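Local coordinates for protein voltage-sensor containing phosphatase (Ciona intestinalis, PDB 3V0D) that probably removes phosphate from membrane phosphoinositides under control of a voltage sensor, using a PTEN-like phosphatase domain joined to a C2 domain, at residues L103-M114 with L136-D144; L235-A246 with T257-V265. The protein carries 1 engineered substitution. All blocks are in the same frame, centred on the assembly; numbering follows the deposited sequence. Where two conformers were deposited one is given.

Contact 1: residues L103-M114 with L136-D144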
loop_
_atom_site.group_PDB
_atom_site.type_symbol
_atom_site.label_atom_id
_atom_site.label_comp_id
_atom_site.label_asym_id
_atom_site.label_seq_id
_atom_site.Cartn_x
_atom_site.Cartn_y
_atom_site.Cartn_z
ATOM N N LEU A 103 -2.040 10.337 3.713
ATOM C CA LEU A 103 -2.978 10.238 2.609
ATOM C C LEU A 103 -3.955 11.421 2.615
ATOM O O LEU A 103 -4.194 12.031 1.556
ATOM C CB LEU A 103 -3.721 8.908 2.676
ATOM C CG LEU A 103 -4.706 8.620 1.530
ATOM C CD1 LEU A 103 -4.046 8.688 0.166
ATOM C CD2 LEU A 103 -5.373 7.268 1.756
ATOM N N LEU A 104 -4.503 11.754 3.785
ATOM C CA LEU A 104 -5.445 12.867 3.836
ATOM C C LEU A 104 -4.744 14.202 3.547
ATOM O O LEU A 104 -5.346 15.090 2.945
ATOM C CB LEU A 104 -6.165 12.919 5.166
ATOM C CG LEU A 104 -7.093 11.765 5.466
ATOM C CD1 LEU A 104 -7.878 12.009 6.744
ATOM C CD2 LEU A 104 -8.012 11.381 4.341
ATOM N N LYS A 105 -3.493 14.340 3.980
ATOM C CA LYS A 105 -2.726 15.558 3.683
ATOM C C LYS A 105 -2.499 15.700 2.189
ATOM O O LYS A 105 -2.640 16.789 1.631
ATOM C CB LYS A 105 -1.418 15.533 4.463
ATOM C CG LYS A 105 -0.626 16.814 4.468
ATOM C CD LYS A 105 0.634 16.628 5.334
ATOM C CE LYS A 105 1.504 17.879 5.380
ATOM N NZ LYS A 105 2.057 18.260 4.046
ATOM N N PHE A 106 -2.171 14.584 1.522
ATOM C CA PHE A 106 -2.022 14.583 0.077
ATOM C C PHE A 106 -3.353 14.996 -0.600
ATOM O O PHE A 106 -3.366 15.840 -1.504
ATOM C CB PHE A 106 -1.587 13.184 -0.420
ATOM C CG PHE A 106 -1.962 12.941 -1.853
ATOM C CD1 PHE A 106 -1.268 13.549 -2.904
ATOM C CD2 PHE A 106 -3.068 12.142 -2.150
ATOM C CE1 PHE A 106 -1.670 13.348 -4.235
ATOM C CE2 PHE A 106 -3.457 11.942 -3.482
ATOM C CZ PHE A 106 -2.755 12.552 -4.521
ATOM N N ILE A 107 -4.466 14.404 -0.153
ATOM C CA ILE A 107 -5.761 14.696 -0.770
ATOM C C ILE A 107 -6.058 16.190 -0.630
ATOM O O ILE A 107 -6.509 16.818 -1.578
ATOM C CB ILE A 107 -6.873 13.813 -0.166
ATOM C CG1 ILE A 107 -6.703 12.349 -0.624
ATOM C CG2 ILE A 107 -8.263 14.360 -0.511
ATOM C CD1 ILE A 107 -6.970 12.091 -2.136
ATOM N N ASP A 108 -5.808 16.774 0.537
ATOM C CA ASP A 108 -6.088 18.190 0.689
ATOM C C ASP A 108 -5.178 19.055 -0.167
ATOM O O ASP A 108 -5.621 20.063 -0.736
ATOM C CB ASP A 108 -6.033 18.641 2.128
ATOM C CG ASP A 108 -6.841 19.946 2.311
ATOM O OD1 ASP A 108 -6.253 20.992 2.563
ATOM O OD2 ASP A 108 -8.079 19.947 2.118
ATOM N N ASP A 109 -3.898 18.695 -0.259
ATOM C CA ASP A 109 -2.990 19.436 -1.118
ATOM C C ASP A 109 -3.453 19.417 -2.578
ATOM O O ASP A 109 -3.506 20.457 -3.254
ATOM C CB ASP A 109 -1.570 18.901 -0.967
ATOM C CG ASP A 109 -0.581 19.615 -1.878
ATOM O OD1 ASP A 109 -0.440 19.224 -3.043
ATOM O OD2 ASP A 109 0.006 20.635 -1.433
ATOM N N ALA A 110 -3.832 18.230 -3.050
ATOM C CA ALA A 110 -4.318 18.087 -4.409
ATOM C C ALA A 110 -5.639 18.851 -4.601
ATOM O O ALA A 110 -5.838 19.498 -5.635
ATOM C CB ALA A 110 -4.462 16.607 -4.782
ATOM N N LYS A 111 -6.538 18.772 -3.607
ATOM C CA LYS A 111 -7.814 19.488 -3.713
ATOM C C LYS A 111 -7.595 20.989 -3.874
ATOM O O LYS A 111 -8.219 21.619 -4.748
ATOM C CB LYS A 111 -8.748 19.165 -2.545
ATOM C CG LYS A 111 -10.222 19.305 -2.927
ATOM C CD LYS A 111 -11.195 18.700 -1.915
ATOM C CE LYS A 111 -12.668 18.599 -2.467
ATOM N NZ LYS A 111 -12.931 17.735 -3.710
ATOM N N VAL A 112 -6.742 21.567 -3.032
ATOM C CA VAL A 112 -6.470 23.011 -3.068
ATOM C C VAL A 112 -5.892 23.389 -4.436
ATOM O O VAL A 112 -6.293 24.371 -5.056
ATOM C CB VAL A 112 -5.556 23.428 -1.901
ATOM C CG1 VAL A 112 -5.037 24.858 -2.058
ATOM C CG2 VAL A 112 -6.305 23.314 -0.571
ATOM N N TRP A 113 -4.937 22.600 -4.906
ATOM C CA TRP A 113 -4.310 22.856 -6.190
ATOM C C TRP A 113 -5.305 22.761 -7.335
ATOM O O TRP A 113 -5.341 23.628 -8.212
ATOM C CB TRP A 113 -3.152 21.887 -6.369
ATOM C CG TRP A 113 -2.610 21.864 -7.758
ATOM C CD1 TRP A 113 -2.714 20.843 -8.644
ATOM C CD2 TRP A 113 -1.865 22.890 -8.410
ATOM N NE1 TRP A 113 -2.107 21.166 -9.806
ATOM C CE2 TRP A 113 -1.588 22.429 -9.707
ATOM C CE3 TRP A 113 -1.439 24.173 -8.029
ATOM C CZ2 TRP A 113 -0.863 23.180 -10.632
ATOM C CZ3 TRP A 113 -0.720 24.927 -8.960
ATOM C CH2 TRP A 113 -0.443 24.418 -10.243
ATOM N N MET A 114 -6.122 21.711 -7.342
ATOM C CA MET A 114 -7.009 21.477 -8.458
ATOM C C MET A 114 -8.187 22.457 -8.463
ATOM O O MET A 114 -8.642 22.884 -9.519
ATOM C CB MET A 114 -7.456 20.012 -8.491
ATOM C CG MET A 114 -6.273 19.052 -8.764
ATOM S SD MET A 114 -5.653 19.212 -10.426
ATOM C CE MET A 114 -6.491 17.850 -11.134
ATOM N N LEU A 136 -2.759 6.342 -4.524
ATOM C CA LEU A 136 -3.108 7.758 -4.448
ATOM C C LEU A 136 -3.982 8.216 -5.613
ATOM O O LEU A 136 -4.870 9.039 -5.403
ATOM C CB LEU A 136 -1.864 8.636 -4.268
ATOM C CG LEU A 136 -1.423 8.812 -2.799
ATOM C CD1 LEU A 136 -1.025 7.477 -2.155
ATOM C CD2 LEU A 136 -0.328 9.836 -2.679
ATOM N N VAL A 137 -3.723 7.714 -6.818
ATOM C CA VAL A 137 -4.573 8.084 -7.937
ATOM C C VAL A 137 -6.012 7.631 -7.674
ATOM O O VAL A 137 -6.970 8.375 -7.908
ATOM C CB VAL A 137 -4.063 7.523 -9.286
ATOM C CG1 VAL A 137 -5.121 7.684 -10.374
ATOM C CG2 VAL A 137 -2.777 8.182 -9.713
ATOM N N SER A 138 -6.181 6.388 -7.203
ATOM C CA SER A 138 -7.528 5.876 -6.969
ATOM C C SER A 138 -8.221 6.658 -5.867
ATOM O O SER A 138 -9.404 6.957 -5.959
ATOM C CB SER A 138 -7.482 4.381 -6.632
ATOM O OG SER A 138 -6.939 3.630 -7.699
ATOM N N SER A 139 -7.480 7.009 -4.817
ATOM C CA SER A 139 -8.058 7.829 -3.753
ATOM C C SER A 139 -8.483 9.194 -4.313
ATOM O O SER A 139 -9.565 9.693 -3.965
ATOM C CB SER A 139 -7.051 7.998 -2.610
ATOM O OG SER A 139 -6.769 6.758 -1.981
ATOM N N TRP A 140 -7.635 9.811 -5.137
ATOM C CA TRP A 140 -8.005 11.098 -5.748
ATOM C C TRP A 140 -9.272 10.989 -6.584
ATOM O O TRP A 140 -10.128 11.856 -6.522
ATOM C CB TRP A 140 -6.844 11.668 -6.568
ATOM C CG TRP A 140 -7.290 12.864 -7.332
ATOM C CD1 TRP A 140 -7.538 12.932 -8.688
ATOM C CD2 TRP A 140 -7.674 14.125 -6.799
ATOM N NE1 TRP A 140 -8.023 14.169 -9.023
ATOM C CE2 TRP A 140 -8.133 14.913 -7.878
ATOM C CE3 TRP A 140 -7.680 14.665 -5.516
ATOM C CZ2 TRP A 140 -8.593 16.212 -7.708
ATOM C CZ3 TRP A 140 -8.144 15.959 -5.347
ATOM C CH2 TRP A 140 -8.583 16.716 -6.438
ATOM N N LEU A 141 -9.390 9.917 -7.376
ATOM C CA LEU A 141 -10.563 9.755 -8.217
ATOM C C LEU A 141 -11.836 9.614 -7.407
ATOM O O LEU A 141 -12.890 10.091 -7.833
ATOM C CB LEU A 141 -10.379 8.580 -9.169
ATOM C CG LEU A 141 -9.284 8.772 -10.200
ATOM C CD1 LEU A 141 -9.013 7.459 -10.933
ATOM C CD2 LEU A 141 -9.598 9.954 -11.160
ATOM N N LEU A 142 -11.746 8.980 -6.235
ATOM C CA LEU A 142 -12.859 8.936 -5.298
ATOM C C LEU A 142 -13.168 10.337 -4.776
ATOM O O LEU A 142 -14.328 10.759 -4.716
ATOM C CB LEU A 142 -12.543 8.033 -4.105
ATOM C CG LEU A 142 -12.540 6.543 -4.352
ATOM C CD1 LEU A 142 -12.014 5.806 -3.123
ATOM C CD2 LEU A 142 -13.934 6.050 -4.753
ATOM N N GLU A 143 -12.135 11.061 -4.347
ATOM C CA GLU A 143 -12.344 12.434 -3.842
ATOM C C GLU A 143 -13.014 13.312 -4.898
ATOM O O GLU A 143 -13.899 14.111 -4.580
ATOM C CB GLU A 143 -11.011 13.054 -3.434
ATOM C CG GLU A 143 -11.189 14.509 -2.970
ATOM C CD GLU A 143 -12.139 14.677 -1.794
ATOM O OE1 GLU A 143 -12.679 15.801 -1.613
ATOM O OE2 GLU A 143 -12.356 13.697 -1.060
ATOM N N ASP A 144 -12.589 13.165 -6.146
ATOM C CA ASP A 144 -13.071 13.993 -7.226
ATOM C C ASP A 144 -14.432 13.546 -7.729
ATOM O O ASP A 144 -15.008 14.202 -8.577
ATOM C CB ASP A 144 -12.044 13.959 -8.366
ATOM C CG ASP A 144 -12.113 15.176 -9.274
ATOM O OD1 ASP A 144 -11.844 14.990 -10.477
ATOM O OD2 ASP A 144 -12.416 16.299 -8.788
HETATM O O HOH W 1 -12.262 17.610 -6.185
#
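Helices 100-115 and 131-143 pack in the buried interior of the phosphatase domain, with Trp140 as a knob among Ile107, Ala110, Lys111 and Met114. The axes of the two segments cross at -57° and approach to 10.5 Å. Trp140 CG lies anti to the backbone N (chi1 172°), which swings the six-membered part of the indole against the other helix. Trp140 CZ3 meets Ala110 CB at 3.8 Å. Farther round the same ring, Trp140 CZ2 meets Met114 CG. Ile107 CD1 touches the backbone of Trp140, 3.8 Å from its N.

Toward the N-terminal ends, Leu136 lies on Phe106. Its CD2 methyl sits over the centre of the ring, 3.6 Å from the centroid of Phe106 and 12° off the normal, a CH-pi contact. Both helices pack against strand 121-125, where Phe106 and Val137 touch Ile124. This is the protein tyrosine phosphatase arrangement, in which the P-loop runs from that strand into helix 131-143. The engineered serine of this entry stands there in place of the signature cysteine. Leu103 CD1 touches Leu136 CG and the hydroxyl oxygen of Ser139, which bonds to Thr135 O.

The polar end lies at the C-terminal side. Lys111 has two conformers. In the one described, its NZ makes a salt bridge with Glu143 OE1 at 2.9 Å, weak as a hydrogen bond. The two side chains cross at about a right angle. A water accepts from Lys111 NZ and donates to Asp144 OD2.

Contact 2: residues L235-A246 with T257-V265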
loop_
_atom_site.group_PDB
_atom_site.type_symbol
_atom_site.label_atom_id
_atom_site.label_comp_id
_atom_site.label_asym_id
_atom_site.label_seq_id
_atom_site.Cartn_x
_atom_site.Cartn_y
_atom_site.Cartn_z
ATOM N N LEU A 235 7.461 -4.367 18.639
ATOM C CA LEU A 235 7.398 -5.686 19.289
ATOM C C LEU A 235 7.942 -6.728 18.325
ATOM O O LEU A 235 7.704 -6.645 17.100
ATOM C CB LEU A 235 5.963 -6.065 19.674
ATOM C CG LEU A 235 5.818 -7.265 20.609
ATOM C CD1 LEU A 235 6.411 -6.969 21.988
ATOM C CD2 LEU A 235 4.380 -7.689 20.737
ATOM N N LEU A 236 8.647 -7.707 18.881
ATOM C CA LEU A 236 9.063 -8.881 18.142
ATOM C C LEU A 236 8.673 -10.106 18.964
ATOM O O LEU A 236 8.987 -10.194 20.169
ATOM C CB LEU A 236 10.570 -8.864 17.899
ATOM C CG LEU A 236 11.124 -10.039 17.085
ATOM C CD1 LEU A 236 10.512 -10.140 15.678
ATOM C CD2 LEU A 236 12.648 -9.917 17.008
ATOM N N CYS A 237 7.996 -11.052 18.313
ATOM C CA CYS A 237 7.595 -12.320 18.924
ATOM C C CYS A 237 8.229 -13.459 18.142
ATOM O O CYS A 237 8.139 -13.486 16.922
ATOM C CB CYS A 237 6.083 -12.508 18.847
ATOM S SG CYS A 237 5.120 -11.176 19.637
ATOM N N LYS A 238 8.849 -14.403 18.841
ATOM C CA LYS A 238 9.456 -15.574 18.188
ATOM C C LYS A 238 8.726 -16.785 18.741
ATOM O O LYS A 238 8.785 -17.073 19.936
ATOM C CB LYS A 238 10.972 -15.648 18.421
ATOM C CG LYS A 238 11.691 -14.346 18.101
ATOM C CD LYS A 238 13.180 -14.460 18.308
ATOM C CE LYS A 238 13.851 -13.133 18.055
ATOM N NZ LYS A 238 15.326 -13.216 18.110
ATOM N N PHE A 239 7.985 -17.457 17.868
ATOM C CA PHE A 239 6.947 -18.381 18.336
ATOM C C PHE A 239 7.492 -19.628 19.029
ATOM O O PHE A 239 7.013 -19.982 20.104
ATOM C CB PHE A 239 6.054 -18.801 17.160
ATOM C CG PHE A 239 5.180 -17.704 16.567
ATOM C CD1 PHE A 239 5.204 -16.367 17.006
ATOM C CD2 PHE A 239 4.316 -18.052 15.527
ATOM C CE1 PHE A 239 4.371 -15.416 16.411
ATOM C CE2 PHE A 239 3.514 -17.114 14.920
ATOM C CZ PHE A 239 3.535 -15.794 15.363
ATOM N N ALA A 240 8.456 -20.312 18.417
ATOM C CA ALA A 240 8.926 -21.588 18.992
ATOM C C ALA A 240 9.478 -21.386 20.396
ATOM O O ALA A 240 9.287 -22.221 21.288
ATOM C CB ALA A 240 9.983 -22.220 18.102
ATOM N N GLU A 241 10.196 -20.283 20.570
ATOM C CA GLU A 241 10.952 -20.036 21.790
ATOM C C GLU A 241 10.131 -19.365 22.885
ATOM O O GLU A 241 10.575 -19.288 24.042
ATOM C CB GLU A 241 12.219 -19.225 21.506
ATOM C CG GLU A 241 13.133 -19.862 20.461
ATOM C CD GLU A 241 12.767 -19.494 18.989
ATOM O OE1 GLU A 241 11.668 -18.936 18.668
ATOM O OE2 GLU A 241 13.630 -19.792 18.128
ATOM N N GLY A 242 8.965 -18.831 22.538
ATOM C CA GLY A 242 8.178 -18.103 23.530
ATOM C C GLY A 242 8.737 -16.726 23.836
ATOM O O GLY A 242 8.482 -16.188 24.889
ATOM N N TYR A 243 9.440 -16.122 22.873
ATOM C CA TYR A 243 9.979 -14.775 23.050
ATOM C C TYR A 243 8.819 -13.800 22.845
ATOM O O TYR A 243 8.278 -13.676 21.733
ATOM C CB TYR A 243 11.068 -14.620 22.005
ATOM C CG TYR A 243 11.868 -13.339 21.924
ATOM C CD1 TYR A 243 11.287 -12.128 21.517
ATOM C CD2 TYR A 243 13.235 -13.366 22.102
ATOM C CE1 TYR A 243 12.060 -10.976 21.344
ATOM C CE2 TYR A 243 14.001 -12.235 21.939
ATOM C CZ TYR A 243 13.412 -11.043 21.547
ATOM O OH TYR A 243 14.218 -9.929 21.393
ATOM N N ASN A 244 8.400 -13.155 23.939
ATOM C CA ASN A 244 7.204 -12.299 23.967
ATOM C C ASN A 244 5.941 -12.999 23.473
ATOM O O ASN A 244 5.037 -12.336 22.953
ATOM C CB ASN A 244 7.397 -10.989 23.188
ATOM C CG ASN A 244 8.361 -10.051 23.833
ATOM O OD1 ASN A 244 8.372 -9.881 25.068
ATOM N ND2 ASN A 244 9.166 -9.390 23.005
ATOM N N CYS A 245 5.810 -14.313 23.689
ATOM C CA CYS A 245 4.616 -14.993 23.196
ATOM C C CYS A 245 4.527 -16.395 23.779
ATOM O O CYS A 245 5.425 -16.852 24.479
ATOM C CB CYS A 245 4.604 -15.052 21.645
ATOM S SG CYS A 245 5.898 -16.085 20.965
ATOM N N ALA A 246 3.426 -17.067 23.466
ATOM C CA ALA A 246 3.227 -18.476 23.810
ATOM C C ALA A 246 2.443 -19.143 22.694
ATOM O O ALA A 246 1.288 -18.800 22.439
ATOM C CB ALA A 246 2.507 -18.620 25.137
ATOM N N THR A 257 -2.293 -20.821 17.267
ATOM C CA THR A 257 -2.744 -19.722 18.068
ATOM C C THR A 257 -1.568 -19.299 18.967
ATOM O O THR A 257 -0.938 -20.146 19.587
ATOM C CB THR A 257 -3.979 -20.172 18.866
ATOM O OG1 THR A 257 -4.900 -20.842 17.984
ATOM C CG2 THR A 257 -4.650 -18.993 19.459
ATOM N N CYS A 258 -1.296 -18.013 19.044
ATOM C CA CYS A 258 -0.180 -17.528 19.810
ATOM C C CYS A 258 -0.607 -16.362 20.659
ATOM O O CYS A 258 -1.087 -15.362 20.133
ATOM C CB CYS A 258 0.935 -17.201 18.821
ATOM S SG CYS A 258 2.500 -17.131 19.539
ATOM N N GLU A 259 -0.443 -16.492 21.973
ATOM C CA GLU A 259 -0.629 -15.373 22.848
ATOM C C GLU A 259 0.518 -14.407 22.636
ATOM O O GLU A 259 1.679 -14.827 22.635
ATOM C CB GLU A 259 -0.663 -15.827 24.287
ATOM C CG GLU A 259 -0.823 -14.673 25.239
ATOM C CD GLU A 259 -0.696 -15.068 26.676
ATOM O OE1 GLU A 259 -0.682 -16.283 26.980
ATOM O OE2 GLU A 259 -0.621 -14.144 27.508
ATOM N N VAL A 260 0.196 -13.136 22.429
ATOM C CA VAL A 260 1.189 -12.100 22.234
ATOM C C VAL A 260 1.347 -11.369 23.561
ATOM O O VAL A 260 0.360 -10.874 24.116
ATOM C CB VAL A 260 0.743 -11.169 21.106
ATOM C CG1 VAL A 260 1.669 -9.955 20.986
ATOM C CG2 VAL A 260 0.666 -11.939 19.782
ATOM N N LYS A 261 2.578 -11.306 24.066
ATOM C CA LYS A 261 2.857 -10.700 25.359
ATOM C C LYS A 261 3.610 -9.392 25.188
ATOM O O LYS A 261 4.405 -9.232 24.248
ATOM C CB LYS A 261 3.695 -11.666 26.201
ATOM C CG LYS A 261 3.032 -13.011 26.444
ATOM C CD LYS A 261 4.003 -13.912 27.206
ATOM C CE LYS A 261 3.450 -15.281 27.424
ATOM N NZ LYS A 261 4.438 -16.113 28.169
ATOM N N ASN A 262 3.365 -8.474 26.128
ATOM C CA ASN A 262 4.155 -7.255 26.259
ATOM C C ASN A 262 3.984 -6.283 25.104
ATOM O O ASN A 262 4.827 -5.423 24.894
ATOM C CB ASN A 262 5.633 -7.575 26.483
ATOM C CG ASN A 262 5.838 -8.505 27.636
ATOM O OD1 ASN A 262 5.280 -8.306 28.707
ATOM N ND2 ASN A 262 6.625 -9.546 27.424
ATOM N N CYS A 263 2.878 -6.365 24.359
ATOM C CA CYS A 263 2.688 -5.388 23.288
ATOM C C CYS A 263 2.517 -3.992 23.883
ATOM O O CYS A 263 1.713 -3.804 24.787
ATOM C CB CYS A 263 1.450 -5.743 22.491
ATOM S SG CYS A 263 1.241 -4.759 20.984
ATOM N N PRO A 264 3.235 -2.991 23.344
ATOM C CA PRO A 264 2.977 -1.623 23.788
ATOM C C PRO A 264 1.659 -1.129 23.203
ATOM O O PRO A 264 1.076 -1.748 22.300
ATOM C CB PRO A 264 4.155 -0.843 23.182
ATOM C CG PRO A 264 4.486 -1.596 21.951
ATOM C CD PRO A 264 4.294 -3.046 22.329
ATOM N N VAL A 265 1.177 -0.015 23.745
ATOM C CA VAL A 265 0.007 0.642 23.159
ATOM C C VAL A 265 0.284 1.017 21.693
ATOM O O VAL A 265 1.325 1.609 21.381
ATOM C CB VAL A 265 -0.384 1.882 23.974
ATOM C CG1 VAL A 265 -1.582 2.573 23.338
ATOM C CG2 VAL A 265 -0.708 1.513 25.438
HETATM O O HOH W 2 7.195 -15.503 27.181
#
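Leu235 lies obliquely across Val260, with Leu235 CD2 3.5 Å from Val260 CG1. Leu235 CG is anti to the backbone N (chi1 -168°), which carries the same methyl onto Cys263 and CD1 to the carbonyls of Lys261 and Asn262. Cys237 SG also touches Val260 CG1. These side chains join the two sheets of the C2 beta sandwich. Strand 232-238 belongs to one sheet, and strands 245-250 and 255-260 to the other. Phe239 continues this layer. In the conformer of Cys258 described, one of two, the sulfur stands over one face of the Phe239 ring, offset toward the rim, 4.0 Å from its centroid, a sulfur-aromatic contact, and also touches Cys245 CB.

The chain changes sheets through a type II turn, Gly242 to Cys245, with a G1 bulge where Gly242 and Tyr243 face Lys238. Asn244, in the turn, links strand 232-238 to the 257-265 segment. Its ND2 donates to Leu236 O in an almost straight bond (171°). Its OD1 accepts from Asn262 ND2 at 3.0 Å, the two amide planes being 81° apart. Its backbone O accepts from Lys261 N, which stands above the carbonyl plane.

Beyond it, Cys245 and Val260 form a non-hydrogen-bonded antiparallel pair. Ala246 and Glu259 form a hydrogen-bonded pair, with Ala246 N to Glu259 O at 3.0 Å and Glu259 N to Ala246 O at 2.9 Å. Lys261 extends alongside Cys245, and a water joins its NZ to Gly242 O. Bonded at ND2 and OD1, the amide of Asn244 is held in one flip state and ties the edge of one sheet to the segment leaving the other.

Contact 1 belongs to the phosphatase domain and contact 2 to the C2 domain. They lie on opposite sides of the chain's centre, with centres 39 Å apart and nearest atoms about 20 Å. They share no helix or strand. Contact 1 is the more buried and joins two helices mainly through side chains, with no backbone pairing. Its only direct polar link is a salt bridge at one end. Contact 2 is partly buried and lies farther from the centre. It pairs backbone with backbone in a hairpin, adds an amide-amide bond, and keeps apolar and sulfur groups between the sheets. Both use aromatic rings: Trp140 and Phe106 in contact 1; Phe239, under a sulfur in one Cys258 conformer, in contact 2.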